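Local atomic coordinates of methylaspartate ammonia-lyase (Citrobacter amalonaticus, PDB entry 1KKO), a protein that catalyses the reversible, magnesium-dependent anti elimination of ammonia from (2S,3S)-3-methyl-L-aspartate to give mesaconate, a step of glutamate degradation. Residues Ser75-Gly78 with Gly79-Pro82; Leu126-Ala129 with Val130-Gly133; Asn311-Gln314 with Asp315-Phe319; Gln329-Thr332 with Pro333-Gly336. All blocks are in the same frame, centred on the assembly; numbering follows the deposited sequence.

Contact 1 (Ser75-Gly78 with Gly79-Pro82)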
ATOM      1  N   SER A  75      -6.101  17.151  -8.303  1.00 14.13           N
ATOM      2  CA  SER A  75      -7.270  17.826  -7.766  1.00 14.37           C
ATOM      3  C   SER A  75      -7.346  19.253  -8.299  1.00 15.06           C
ATOM      4  O   SER A  75      -6.328  19.894  -8.572  1.00 16.13           O
ATOM      5  CB  SER A  75      -7.240  17.839  -6.236  1.00 13.93           C
ATOM      6  OG  SER A  75      -7.684  16.606  -5.685  1.00 13.05           O
ATOM      7  N   GLY A  76      -8.564  19.755  -8.470  1.00 15.36           N
ATOM      8  CA  GLY A  76      -8.749  21.093  -8.982  1.00 16.61           C
ATOM      9  C   GLY A  76      -8.564  21.176 -10.485  1.00 17.05           C
ATOM     10  O   GLY A  76      -8.754  22.251 -11.046  1.00 19.35           O
ATOM     11  N   ALA A  77      -8.200  20.072 -11.136  1.00 17.10           N
ATOM     12  CA  ALA A  77      -8.026  20.036 -12.585  1.00 17.34           C
ATOM     13  C   ALA A  77      -9.262  19.439 -13.246  1.00 16.75           C
ATOM     14  O   ALA A  77      -9.974  18.645 -12.638  1.00 17.00           O
ATOM     15  CB  ALA A  77      -6.793  19.192 -12.956  1.00 17.36           C
ATOM     16  N   GLY A  78      -9.527  19.828 -14.487  1.00 16.29           N
ATOM     17  CA  GLY A  78     -10.559  19.177 -15.277  1.00 15.74           C
ATOM     18  C   GLY A  78     -11.963  19.169 -14.716  1.00 15.93           C
ATOM     19  O   GLY A  78     -12.710  18.220 -14.935  1.00 15.96           O
ATOM     20  N   GLY A  79     -12.323  20.216 -13.989  1.00 15.45           N
ATOM     21  CA  GLY A  79     -13.652  20.339 -13.426  1.00 15.81           C
ATOM     22  C   GLY A  79     -13.829  19.686 -12.073  1.00 15.87           C
ATOM     23  O   GLY A  79     -14.911  19.746 -11.501  1.00 16.67           O
ATOM     24  N   ARG A  80     -12.759  19.093 -11.549  1.00 14.82           N
ATOM     25  CA  ARG A  80     -12.832  18.404 -10.266  1.00 14.72           C
ATOM     26  C   ARG A  80     -12.843  19.375  -9.100  1.00 14.20           C
ATOM     27  O   ARG A  80     -12.469  20.538  -9.218  1.00 15.33           O
ATOM     28  CB  ARG A  80     -11.649  17.476 -10.084  1.00 14.79           C
ATOM     29  CG  ARG A  80     -11.586  16.359 -11.035  1.00 15.98           C
ATOM     30  CD  ARG A  80     -10.357  15.521 -10.811  1.00 16.14           C
ATOM     31  NE  ARG A  80     -10.329  14.482 -11.811  1.00 17.75           N
ATOM     32  CZ  ARG A  80      -9.467  14.406 -12.809  1.00 20.88           C
ATOM     33  NH1 ARG A  80      -9.587  13.428 -13.691  1.00 21.78           N
ATOM     34  NH2 ARG A  80      -8.463  15.279 -12.915  1.00 23.42           N
ATOM     35  N   ASP A  81     -13.256  18.867  -7.948  1.00 13.89           N
ATOM     36  CA  ASP A  81     -13.236  19.658  -6.743  1.00 14.13           C
ATOM     37  C   ASP A  81     -11.779  19.924  -6.358  1.00 14.71           C
ATOM     38  O   ASP A  81     -10.873  19.253  -6.831  1.00 14.72           O
ATOM     39  CB  ASP A  81     -13.965  18.918  -5.640  1.00 13.79           C
ATOM     40  CG  ASP A  81     -15.470  19.016  -5.757  1.00 15.35           C
ATOM     41  OD1 ASP A  81     -16.003  19.494  -6.786  1.00 18.99           O
ATOM     42  OD2 ASP A  81     -16.209  18.613  -4.845  1.00 14.23           O
ATOM     43  N   PRO A  82     -11.565  20.905  -5.492  1.00 15.82           N
ATOM     44  CA  PRO A  82     -10.211  21.319  -5.100  1.00 16.52           C
ATOM     45  C   PRO A  82      -9.420  20.286  -4.302  1.00 16.21           C
ATOM     46  O   PRO A  82      -9.998  19.321  -3.835  1.00 15.64           O
ATOM     47  CB  PRO A  82     -10.475  22.542  -4.208  1.00 17.37           C
ATOM     48  CG  PRO A  82     -11.852  22.938  -4.455  1.00 18.02           C
ATOM     49  CD  PRO A  82     -12.611  21.729  -4.858  1.00 16.02           C
TER
HETATM   50  O   HOH W   1     -10.347  16.577  -6.418  1.00 16.71           O
HETATM   51  O   HOH W   2     -10.979  22.649 -13.241  1.00 23.69           O
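The guanidinium of Arg-80 is the flat group here, and Ala-77 lies beside it: the carbonyl oxygen comes in obliquely, Ala-77 O being 3.7 Å from Arg-80 NH2, while the methyl group sits a little farther off, with Ala-77 CB 4.3 Å from that nitrogen. The guanidinium's strong polar partner lies elsewhere, for NE makes a salt bridge with Asp-334; NH2 adds a weak hydrogen bond to Tyr-74 O. Before reaching its end the arginine runs over the same Ala-77 carbonyl, with Arg-80 CG 3.2 Å from Ala-77 O. Chi1 of -65° sets CG beside the arginine's own backbone N, and from there the chain stays extended to NE, which takes the guanidinium on toward Asp-334.

The turn itself is a type I' beta turn from Ala-77 to Arg-80, closed by Arg-80 N giving a hydrogen bond of 3.0 Å to Ala-77 O at 161°. Gly-78 and Gly-79 fill its two corners, both at positive phi. Farther from the bend, Gly-76 N donates to Asp-81 O over 2.9 Å, a more bent bond. The backbone oxygen of Asp-81 also accepts from a water, which reaches 2.8 Å to Ser-75 OG as well; that hydroxyl is hydrogen-bonded besides to Val-72 O. A second water accepts from Gly-79 N and donates to Gly-76 O, linking the two arms of the turn. This is a tight, glycine-rich loop of the N-terminal domain, and it carries Arg-80 to within about 4 Å, side chain to side chain, of the catalytic Lys-331, as enolase-superfamily capping domains send loops over the barrel mouth.

Contact 2 (Leu126-Ala129 with Val130-Gly133)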
ATOM      1  N   LEU A 126     -21.319  19.220  -0.498  1.00 16.95           N
ATOM      2  CA  LEU A 126     -20.121  18.733   0.131  1.00 15.04           C
ATOM      3  C   LEU A 126     -19.086  18.370  -0.933  1.00 13.78           C
ATOM      4  O   LEU A 126     -19.420  17.890  -2.020  1.00 13.52           O
ATOM      5  CB  LEU A 126     -20.427  17.492   0.945  1.00 14.96           C
ATOM      6  CG  LEU A 126     -21.282  17.689   2.197  1.00 15.66           C
ATOM      7  CD1 LEU A 126     -21.610  16.350   2.803  1.00 15.49           C
ATOM      8  CD2 LEU A 126     -20.580  18.592   3.208  1.00 17.17           C
ATOM      9  N   HIS A 127     -17.829  18.602  -0.599  1.00 13.34           N
ATOM     10  CA  HIS A 127     -16.727  18.222  -1.460  1.00 12.57           C
ATOM     11  C   HIS A 127     -16.920  16.756  -1.843  1.00 11.77           C
ATOM     12  O   HIS A 127     -17.345  15.941  -1.018  1.00 11.75           O
ATOM     13  CB  HIS A 127     -15.433  18.416  -0.680  1.00 12.79           C
ATOM     14  CG  HIS A 127     -14.184  18.320  -1.497  1.00 12.26           C
ATOM     15  ND1 HIS A 127     -13.754  17.152  -2.100  1.00 12.43           N
ATOM     16  CD2 HIS A 127     -13.255  19.260  -1.790  1.00 12.87           C
ATOM     17  CE1 HIS A 127     -12.608  17.379  -2.715  1.00 12.29           C
ATOM     18  NE2 HIS A 127     -12.288  18.653  -2.550  1.00 12.64           N
ATOM     19  N   THR A 128     -16.597  16.393  -3.081  1.00 11.29           N
ATOM     20  CA  THR A 128     -16.725  15.005  -3.498  1.00 11.27           C
ATOM     21  C   THR A 128     -15.977  14.056  -2.568  1.00 10.87           C
ATOM     22  O   THR A 128     -16.437  12.953  -2.347  1.00 10.94           O
ATOM     23  CB  THR A 128     -16.234  14.775  -4.943  1.00 11.56           C
ATOM     24  OG1 THR A 128     -14.949  15.379  -5.129  1.00 12.39           O
ATOM     25  CG2 THR A 128     -17.186  15.408  -5.943  1.00 11.91           C
ATOM     26  N   ALA A 129     -14.833  14.476  -2.035  1.00 10.51           N
ATOM     27  CA  ALA A 129     -14.044  13.613  -1.147  1.00 10.82           C
ATOM     28  C   ALA A 129     -14.793  13.289   0.128  1.00 10.46           C
ATOM     29  O   ALA A 129     -14.643  12.207   0.663  1.00 10.51           O
ATOM     30  CB  ALA A 129     -12.730  14.261  -0.811  1.00 10.75           C
ATOM     31  N   VAL A 130     -15.548  14.252   0.644  1.00 10.82           N
ATOM     32  CA  VAL A 130     -16.341  14.047   1.851  1.00 10.96           C
ATOM     33  C   VAL A 130     -17.487  13.076   1.552  1.00 10.90           C
ATOM     34  O   VAL A 130     -17.738  12.143   2.299  1.00 10.85           O
ATOM     35  CB  VAL A 130     -16.865  15.376   2.401  1.00 11.73           C
ATOM     36  CG1 VAL A 130     -17.858  15.134   3.552  1.00 12.31           C
ATOM     37  CG2 VAL A 130     -15.708  16.233   2.841  1.00 13.07           C
ATOM     38  N   ARG A 131     -18.187  13.293   0.448  1.00 10.98           N
ATOM     39  CA  ARG A 131     -19.249  12.390   0.074  1.00 11.47           C
ATOM     40  C   ARG A 131     -18.681  10.986  -0.169  1.00 10.77           C
ATOM     41  O   ARG A 131     -19.294   9.987   0.190  1.00 10.97           O
ATOM     42  CB  ARG A 131     -19.948  12.915  -1.165  1.00 12.07           C
ATOM     43  CG  ARG A 131     -20.702  14.203  -0.889  1.00 14.38           C
ATOM     44  CD  ARG A 131     -21.427  14.696  -2.092  1.00 17.75           C
ATOM     45  NE  ARG A 131     -20.721  15.566  -3.008  1.00 19.90           N
ATOM     46  CZ  ARG A 131     -20.906  15.552  -4.337  1.00 17.72           C
ATOM     47  NH1 ARG A 131     -21.684  14.639  -4.943  1.00 16.64           N
ATOM     48  NH2 ARG A 131     -20.267  16.429  -5.065  1.00 19.86           N
ATOM     49  N   TYR A 132     -17.491  10.917  -0.765  1.00 10.58           N
ATOM     50  CA  TYR A 132     -16.832   9.642  -1.008  1.00 10.26           C
ATOM     51  C   TYR A 132     -16.586   8.905   0.313  1.00  9.84           C
ATOM     52  O   TYR A 132     -16.984   7.751   0.474  1.00 10.36           O
ATOM     53  CB  TYR A 132     -15.517   9.903  -1.728  1.00 10.40           C
ATOM     54  CG  TYR A 132     -14.786   8.728  -2.319  1.00  9.25           C
ATOM     55  CD1 TYR A 132     -15.432   7.787  -3.103  1.00  9.88           C
ATOM     56  CD2 TYR A 132     -13.404   8.594  -2.135  1.00  9.60           C
ATOM     57  CE1 TYR A 132     -14.733   6.737  -3.670  1.00 10.38           C
ATOM     58  CE2 TYR A 132     -12.694   7.562  -2.718  1.00  9.64           C
ATOM     59  CZ  TYR A 132     -13.366   6.628  -3.494  1.00  9.90           C
ATOM     60  OH  TYR A 132     -12.703   5.584  -4.100  1.00 10.91           O
ATOM     61  N   GLY A 133     -15.943   9.572   1.265  1.00  9.76           N
ATOM     62  CA  GLY A 133     -15.635   8.934   2.532  1.00  9.90           C
ATOM     63  C   GLY A 133     -16.849   8.608   3.382  1.00  9.96           C
ATOM     64  O   GLY A 133     -16.927   7.541   3.973  1.00  9.93           O
TER
HETATM   65  O   HOH W   3     -18.908  18.946  -4.606  1.00 17.06           O
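From His-127 onward the backbone winds into helix 128-146, its first turn closed by Arg-131 N bonding to His-127 O, Tyr-132 N to Thr-128 O and Gly-133 N to Ala-129 O. His-127 is the N-cap. Its imidazole reaches forward to the first turn of the helix because CG lies anti to the backbone N (chi1 -169°), and ND1 accepts from Ala-129 N over 2.9 Å with the donor in the ring plane. The other nitrogen, NE2, is hydrogen-bonded to Pro-82 O, so both ring nitrogens are engaged and the ring's rotation is fixed.

Arg-131 folds the opposite way along the chain. A bend at chi3 (-88°) turns the guanidinium back on the residue before the cap, where Arg-131 NE donates 2.8 Å to Leu-126 O. That oxygen lies close to the guanidinium plane, although the nitrogen stands above the plane of the carbonyl. A water bridges the pair, donating to Leu-126 O and accepting from Arg-131 NH2, while NH1 forms a salt bridge with Asp-117. Beside this, the methyl of Thr-128 comes up to the arginine, its CG2 3.4 Å from Arg-131 NH2. On the apolar side Leu-126 and Val-130 cross at about a right angle, with Leu-126 CD1 4.0 Å from Val-130 CG1, and both pack against helix 86-101. Tyr-132 leads away instead, its hydroxyl hydrogen-bonded to Glu-363 and Thr-332. The whole is a capped helix N-terminus, with a histidine as N-cap and an arginine side chain bound to the carbonyl of the residue before it, where the N-terminal domain meets the barrel.

Contact 3 (Asn311-Gln314 with Asp315-Phe319)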
ATOM      1  N   ASN A 311     -16.414  13.262 -15.180  1.00 12.25           N
ATOM      2  CA  ASN A 311     -16.204  13.195 -13.732  1.00 12.47           C
ATOM      3  C   ASN A 311     -17.353  12.614 -12.932  1.00 12.39           C
ATOM      4  O   ASN A 311     -17.160  11.673 -12.154  1.00 12.90           O
ATOM      5  CB  ASN A 311     -15.925  14.600 -13.179  1.00 12.81           C
ATOM      6  CG  ASN A 311     -14.737  15.255 -13.814  1.00 13.15           C
ATOM      7  OD1 ASN A 311     -13.699  14.625 -14.044  1.00 13.87           O
ATOM      8  ND2 ASN A 311     -14.857  16.556 -14.074  1.00 14.62           N
ATOM      9  N   THR A 312     -18.536  13.202 -13.089  1.00 12.56           N
ATOM     10  CA  THR A 312     -19.699  12.857 -12.295  1.00 12.89           C
ATOM     11  C   THR A 312     -20.532  11.768 -12.939  1.00 12.64           C
ATOM     12  O   THR A 312     -20.336  11.407 -14.103  1.00 12.88           O
ATOM     13  CB  THR A 312     -20.611  14.075 -12.146  1.00 12.92           C
ATOM     14  OG1 THR A 312     -21.142  14.399 -13.438  1.00 13.89           O
ATOM     15  CG2 THR A 312     -19.834  15.326 -11.679  1.00 13.96           C
ATOM     16  N   TYR A 313     -21.507  11.289 -12.179  1.00 12.81           N
ATOM     17  CA  TYR A 313     -22.480  10.329 -12.695  1.00 13.07           C
ATOM     18  C   TYR A 313     -23.114  10.870 -13.985  1.00 12.92           C
ATOM     19  O   TYR A 313     -23.151  10.175 -15.002  1.00 12.26           O
ATOM     20  CB  TYR A 313     -23.582  10.038 -11.658  1.00 13.28           C
ATOM     21  CG  TYR A 313     -24.717   9.279 -12.295  1.00 13.97           C
ATOM     22  CD1 TYR A 313     -24.625   7.922 -12.512  1.00 14.56           C
ATOM     23  CD2 TYR A 313     -25.849   9.932 -12.748  1.00 15.04           C
ATOM     24  CE1 TYR A 313     -25.636   7.231 -13.145  1.00 14.72           C
ATOM     25  CE2 TYR A 313     -26.870   9.245 -13.372  1.00 14.69           C
ATOM     26  CZ  TYR A 313     -26.761   7.891 -13.564  1.00 14.45           C
ATOM     27  OH  TYR A 313     -27.759   7.167 -14.210  1.00 17.51           O
ATOM     28  N   GLN A 314     -23.586  12.113 -13.964  1.00 12.52           N
ATOM     29  CA  GLN A 314     -24.218  12.668 -15.163  1.00 12.92           C
ATOM     30  C   GLN A 314     -23.227  12.781 -16.321  1.00 12.83           C
ATOM     31  O   GLN A 314     -23.592  12.545 -17.482  1.00 13.25           O
ATOM     32  CB  GLN A 314     -24.878  14.013 -14.880  1.00 13.59           C
ATOM     33  CG  GLN A 314     -25.661  14.541 -16.092  1.00 14.69           C
ATOM     34  CD  GLN A 314     -26.846  13.663 -16.460  1.00 16.02           C
ATOM     35  OE1 GLN A 314     -27.657  13.319 -15.602  1.00 18.14           O
ATOM     36  NE2 GLN A 314     -26.953  13.300 -17.737  1.00 15.91           N
ATOM     37  N   ASP A 315     -21.976  13.129 -16.038  1.00 13.01           N
ATOM     38  CA  ASP A 315     -20.982  13.174 -17.091  1.00 12.69           C
ATOM     39  C   ASP A 315     -20.882  11.808 -17.770  1.00 12.36           C
ATOM     40  O   ASP A 315     -20.808  11.704 -18.988  1.00 12.32           O
ATOM     41  CB  ASP A 315     -19.597  13.519 -16.549  1.00 12.89           C
ATOM     42  CG  ASP A 315     -19.483  14.920 -16.029  1.00 13.75           C
ATOM     43  OD1 ASP A 315     -20.325  15.792 -16.340  1.00 14.40           O
ATOM     44  OD2 ASP A 315     -18.515  15.220 -15.293  1.00 14.03           O
ATOM     45  N   ILE A 316     -20.826  10.761 -16.962  1.00 11.94           N
ATOM     46  CA  ILE A 316     -20.685   9.412 -17.485  1.00 12.23           C
ATOM     47  C   ILE A 316     -21.884   9.053 -18.372  1.00 12.00           C
ATOM     48  O   ILE A 316     -21.727   8.483 -19.449  1.00 12.11           O
ATOM     49  CB  ILE A 316     -20.495   8.422 -16.327  1.00 12.37           C
ATOM     50  CG1 ILE A 316     -19.127   8.668 -15.668  1.00 11.87           C
ATOM     51  CG2 ILE A 316     -20.637   6.993 -16.820  1.00 12.70           C
ATOM     52  CD1 ILE A 316     -19.047   8.233 -14.237  1.00 12.32           C
ATOM     53  N   VAL A 317     -23.075   9.401 -17.916  1.00 11.84           N
ATOM     54  CA  VAL A 317     -24.288   9.213 -18.704  1.00 12.23           C
ATOM     55  C   VAL A 317     -24.158   9.936 -20.043  1.00 12.28           C
ATOM     56  O   VAL A 317     -24.478   9.365 -21.094  1.00 12.91           O
ATOM     57  CB  VAL A 317     -25.509   9.714 -17.920  1.00 12.57           C
ATOM     58  CG1 VAL A 317     -26.733   9.850 -18.814  1.00 13.45           C
ATOM     59  CG2 VAL A 317     -25.797   8.777 -16.771  1.00 13.09           C
ATOM     60  N   ASP A 318     -23.661  11.169 -20.021  1.00 12.37           N
ATOM     61  CA  ASP A 318     -23.534  11.965 -21.244  1.00 12.93           C
ATOM     62  C   ASP A 318     -22.525  11.372 -22.232  1.00 12.81           C
ATOM     63  O   ASP A 318     -22.779  11.319 -23.446  1.00 13.20           O
ATOM     64  CB  ASP A 318     -23.161  13.405 -20.895  1.00 12.98           C
ATOM     65  CG  ASP A 318     -24.264  14.149 -20.162  1.00 14.53           C
ATOM     66  OD1 ASP A 318     -25.443  13.730 -20.204  1.00 16.14           O
ATOM     67  OD2 ASP A 318     -24.030  15.185 -19.519  1.00 17.43           O
ATOM     68  N   PHE A 319     -21.370  10.933 -21.733  1.00 12.18           N
ATOM     69  CA  PHE A 319     -20.393  10.302 -22.607  1.00 12.56           C
ATOM     70  C   PHE A 319     -20.942   8.997 -23.196  1.00 12.74           C
ATOM     71  O   PHE A 319     -20.674   8.668 -24.353  1.00 13.02           O
ATOM     72  CB  PHE A 319     -19.069  10.040 -21.875  1.00 12.46           C
ATOM     73  CG  PHE A 319     -18.135  11.227 -21.821  1.00 13.10           C
ATOM     74  CD1 PHE A 319     -18.363  12.280 -20.952  1.00 12.75           C
ATOM     75  CD2 PHE A 319     -17.019  11.259 -22.622  1.00 14.33           C
ATOM     76  CE1 PHE A 319     -17.492  13.350 -20.901  1.00 13.46           C
ATOM     77  CE2 PHE A 319     -16.143  12.330 -22.570  1.00 14.72           C
ATOM     78  CZ  PHE A 319     -16.378  13.362 -21.704  1.00 13.77           C
TER
HETATM   79  O   HOH W   4     -17.429  17.896 -13.469  1.00 21.88           O
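A capping box starts helix 313-321: Thr-312 OG1 accepts from Asp-315 N over 3.0 Å, and Asp-315 OD2 takes the hydrogen of Thr-312 N in return, also at 3.0 Å and nearly straight (170°). The threonine manages its half because OG1 sits between its own backbone N and carbonyl carbon (chi1 66°), facing the helix end. OD2 is gripped twice, since Asn-311 N donates to it over 2.9 Å by way of the anti lone pair, whereas Thr-312 N arrives from above the carboxylate plane. OD1 forms a salt bridge with Lys-281; with the helix end nearby, this probably favours the charged form of the buried aspartate. The helix is the middle element of a beta-alpha-beta unit of the barrel, between strands 303-306 and 327-330. Within the first turn Gln-314 bends at chi2 (65°) and reaches one turn ahead, NE2 2.9 Å from Asp-318 OD1, a hydrogen bond that lies in the amide plane but meets the carboxylate from above; Asp-318 OD2 is salt-bridged to the same Lys-281. Val-317 lays CG2 over one face of the Tyr-313 ring, 3.8 Å from the centroid and offset toward the rim, a CH-pi contact. Tyr-313 and Val-317 both also touch Tyr-347 of helix 339-351.

Contact 4 (Gln329-Thr332 with Pro333-Gly336). With SO4 (sulfate ion), chain C.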
ATOM      1  N   GLN A 329     -13.529   5.900 -17.928  1.00 12.29           N
ATOM      2  CA  GLN A 329     -12.997   5.801 -16.564  1.00 12.23           C
ATOM      3  C   GLN A 329     -13.942   6.502 -15.583  1.00 11.70           C
ATOM      4  O   GLN A 329     -14.073   7.731 -15.600  1.00 12.03           O
ATOM      5  CB  GLN A 329     -11.581   6.373 -16.372  1.00 12.82           C
ATOM      6  CG  GLN A 329     -11.192   6.090 -14.896  1.00 12.64           C
ATOM      7  CD  GLN A 329      -9.839   6.545 -14.392  1.00 12.86           C
ATOM      8  OE1 GLN A 329      -9.639   6.588 -13.166  1.00 12.72           O
ATOM      9  NE2 GLN A 329      -8.926   6.898 -15.289  1.00 13.71           N
ATOM     10  N   ILE A 330     -14.596   5.691 -14.754  1.00 11.57           N
ATOM     11  CA  ILE A 330     -15.419   6.137 -13.643  1.00 11.45           C
ATOM     12  C   ILE A 330     -14.392   6.348 -12.522  1.00 11.19           C
ATOM     13  O   ILE A 330     -13.952   5.402 -11.868  1.00 11.10           O
ATOM     14  CB  ILE A 330     -16.452   5.036 -13.342  1.00 11.72           C
ATOM     15  CG1 ILE A 330     -17.351   4.804 -14.574  1.00 12.07           C
ATOM     16  CG2 ILE A 330     -17.293   5.356 -12.114  1.00 12.01           C
ATOM     17  CD1 ILE A 330     -18.244   3.588 -14.454  1.00 13.46           C
ATOM     18  N   LYS A 331     -13.940   7.586 -12.377  1.00 10.82           N
ATOM     19  CA  LYS A 331     -12.824   7.893 -11.475  1.00 10.79           C
ATOM     20  C   LYS A 331     -13.429   8.103 -10.099  1.00 10.24           C
ATOM     21  O   LYS A 331     -13.865   9.195  -9.733  1.00 10.91           O
ATOM     22  CB  LYS A 331     -12.041   9.094 -11.960  1.00 10.74           C
ATOM     23  CG  LYS A 331     -10.737   9.261 -11.211  1.00 11.63           C
ATOM     24  CD  LYS A 331      -9.829  10.298 -11.841  1.00 11.91           C
ATOM     25  CE  LYS A 331      -8.367  10.092 -11.472  1.00 13.52           C
ATOM     26  NZ  LYS A 331      -7.746   9.029 -12.284  1.00 14.43           N
ATOM     27  N   THR A 332     -13.444   7.025  -9.331  1.00 10.18           N
ATOM     28  CA  THR A 332     -14.347   6.925  -8.197  1.00 10.20           C
ATOM     29  C   THR A 332     -14.449   8.118  -7.243  1.00  9.81           C
ATOM     30  O   THR A 332     -15.551   8.504  -6.934  1.00 10.63           O
ATOM     31  CB  THR A 332     -14.149   5.603  -7.425  1.00 10.21           C
ATOM     32  OG1 THR A 332     -12.829   5.528  -6.870  1.00 10.88           O
ATOM     33  CG2 THR A 332     -14.323   4.376  -8.334  1.00 10.56           C
ATOM     34  N   PRO A 333     -13.368   8.743  -6.767  1.00  9.74           N
ATOM     35  CA  PRO A 333     -13.570   9.831  -5.797  1.00 10.16           C
ATOM     36  C   PRO A 333     -14.350  10.998  -6.390  1.00 10.53           C
ATOM     37  O   PRO A 333     -15.036  11.716  -5.679  1.00 11.35           O
ATOM     38  CB  PRO A 333     -12.138  10.248  -5.424  1.00 10.67           C
ATOM     39  CG  PRO A 333     -11.285   9.102  -5.807  1.00  9.87           C
ATOM     40  CD  PRO A 333     -11.932   8.530  -7.037  1.00  9.80           C
ATOM     41  N   ASP A 334     -14.236  11.187  -7.694  1.00 10.72           N
ATOM     42  CA  ASP A 334     -14.898  12.305  -8.348  1.00 10.94           C
ATOM     43  C   ASP A 334     -16.414  12.169  -8.459  1.00 11.47           C
ATOM     44  O   ASP A 334     -17.088  13.141  -8.779  1.00 11.57           O
ATOM     45  CB  ASP A 334     -14.321  12.506  -9.737  1.00 10.24           C
ATOM     46  CG  ASP A 334     -12.909  13.033  -9.728  1.00 10.50           C
ATOM     47  OD1 ASP A 334     -12.550  13.833  -8.819  1.00 12.04           O
ATOM     48  OD2 ASP A 334     -12.114  12.699 -10.628  1.00 11.71           O
ATOM     49  N   LEU A 335     -16.935  10.986  -8.193  1.00 11.56           N
ATOM     50  CA  LEU A 335     -18.376  10.774  -8.260  1.00 11.49           C
ATOM     51  C   LEU A 335     -19.055  11.116  -6.944  1.00 11.62           C
ATOM     52  O   LEU A 335     -20.267  11.085  -6.870  1.00 12.15           O
ATOM     53  CB  LEU A 335     -18.712   9.333  -8.639  1.00 12.02           C
ATOM     54  CG  LEU A 335     -18.604   9.050 -10.135  1.00 12.70           C
ATOM     55  CD1 LEU A 335     -17.177   8.740 -10.547  1.00 12.44           C
ATOM     56  CD2 LEU A 335     -19.546   7.941 -10.541  1.00 14.31           C
ATOM     57  N   GLY A 336     -18.300  11.452  -5.901  1.00 11.19           N
ATOM     58  CA  GLY A 336     -18.922  11.743  -4.614  1.00 11.17           C
ATOM     59  C   GLY A 336     -19.357  10.451  -3.931  1.00 10.81           C
ATOM     60  O   GLY A 336     -18.546   9.574  -3.697  1.00 11.07           O
TER
HETATM   61  S   SO4 C3001      -4.308   9.154 -10.798  1.00 15.80           S
HETATM   62  O1  SO4 C3001      -5.085  10.025  -9.882  1.00 16.05           O
HETATM   63  O2  SO4 C3001      -3.215  10.071 -11.296  1.00 17.86           O
HETATM   64  O3  SO4 C3001      -3.742   8.024 -10.071  1.00 15.54           O
HETATM   65  O4  SO4 C3001      -5.078   8.669 -11.969  1.00 18.43           O
HETATM   66  O   HOH W   5     -17.836   7.545  -5.543  1.00 12.44           O
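With chi1 at -169° the Lys-331 chain leaves opposite its own amide nitrogen, stays extended as far as CE and then bends at chi4 (80°), a course that takes its stem past Asp-334 and its tip away from it. The two side chains lie side by side, pointing the same way, with Lys-331 CD 3.5 Å from Asp-334 OD2. Their charged ends do not meet: Lys-331 NZ is 5.9 Å from Asp-334 OD2, which is salt-bridged to Arg-80. NZ, the proton acceptor of the reaction, is instead hydrogen-bonded to Gln-329 OE1 and to Gly-359 O. It also donates to the sulfate, 2.7 Å from NZ to O4. That ion, probably from the crystallisation liquor, is bound as well by Gln-172, Thr-360 and Cys-361, all substrate-binding residues, consistent with its occupying part of the substrate site.

Just past the lysine the chain coils into a short 3-10 turn. Asp-334 N bonds to Lys-331 O at 2.9 Å, and Leu-335 N to Thr-332 O at 3.1 Å; a water links Thr-332 O to Gly-336 O. Leu-335 folds back so that its CD1 is 3.7 Å from Ile-330 CG2. This apolar pair is wedged against Ile-316 of helix 313-321 and against helix 339-351, while strand 327-330 runs in the barrel between strands 303-306 and 354-357.

How the contacts relate
Contact 4 carries the catalytic lysine at the C-terminal end of barrel strand 327-330, and the other three all touch it. Contact 1 lies 12 Å away between centres and is joined to it by Arg-80 NE, 2.8 Å from Asp-334 OD2; Arg-80 NH1 also packs 3.6 Å from Lys-331 CD. Contact 2 supplies Tyr-132 OH, 2.8 Å from Thr-332 OG1. Contact 3 comes before contact 4 in the chain, helix 313-321 leading into strand 327-330, and backs its turn, with Ile-316 CD1 3.7 Å from Leu-335 CD2. Contact 1 also touches the other two: Asp-81 OD2 is 2.9 Å from Thr-128 N, and Gly-78 O is 2.8 Å from Asn-311 ND2. Contacts 2 and 3 do not touch.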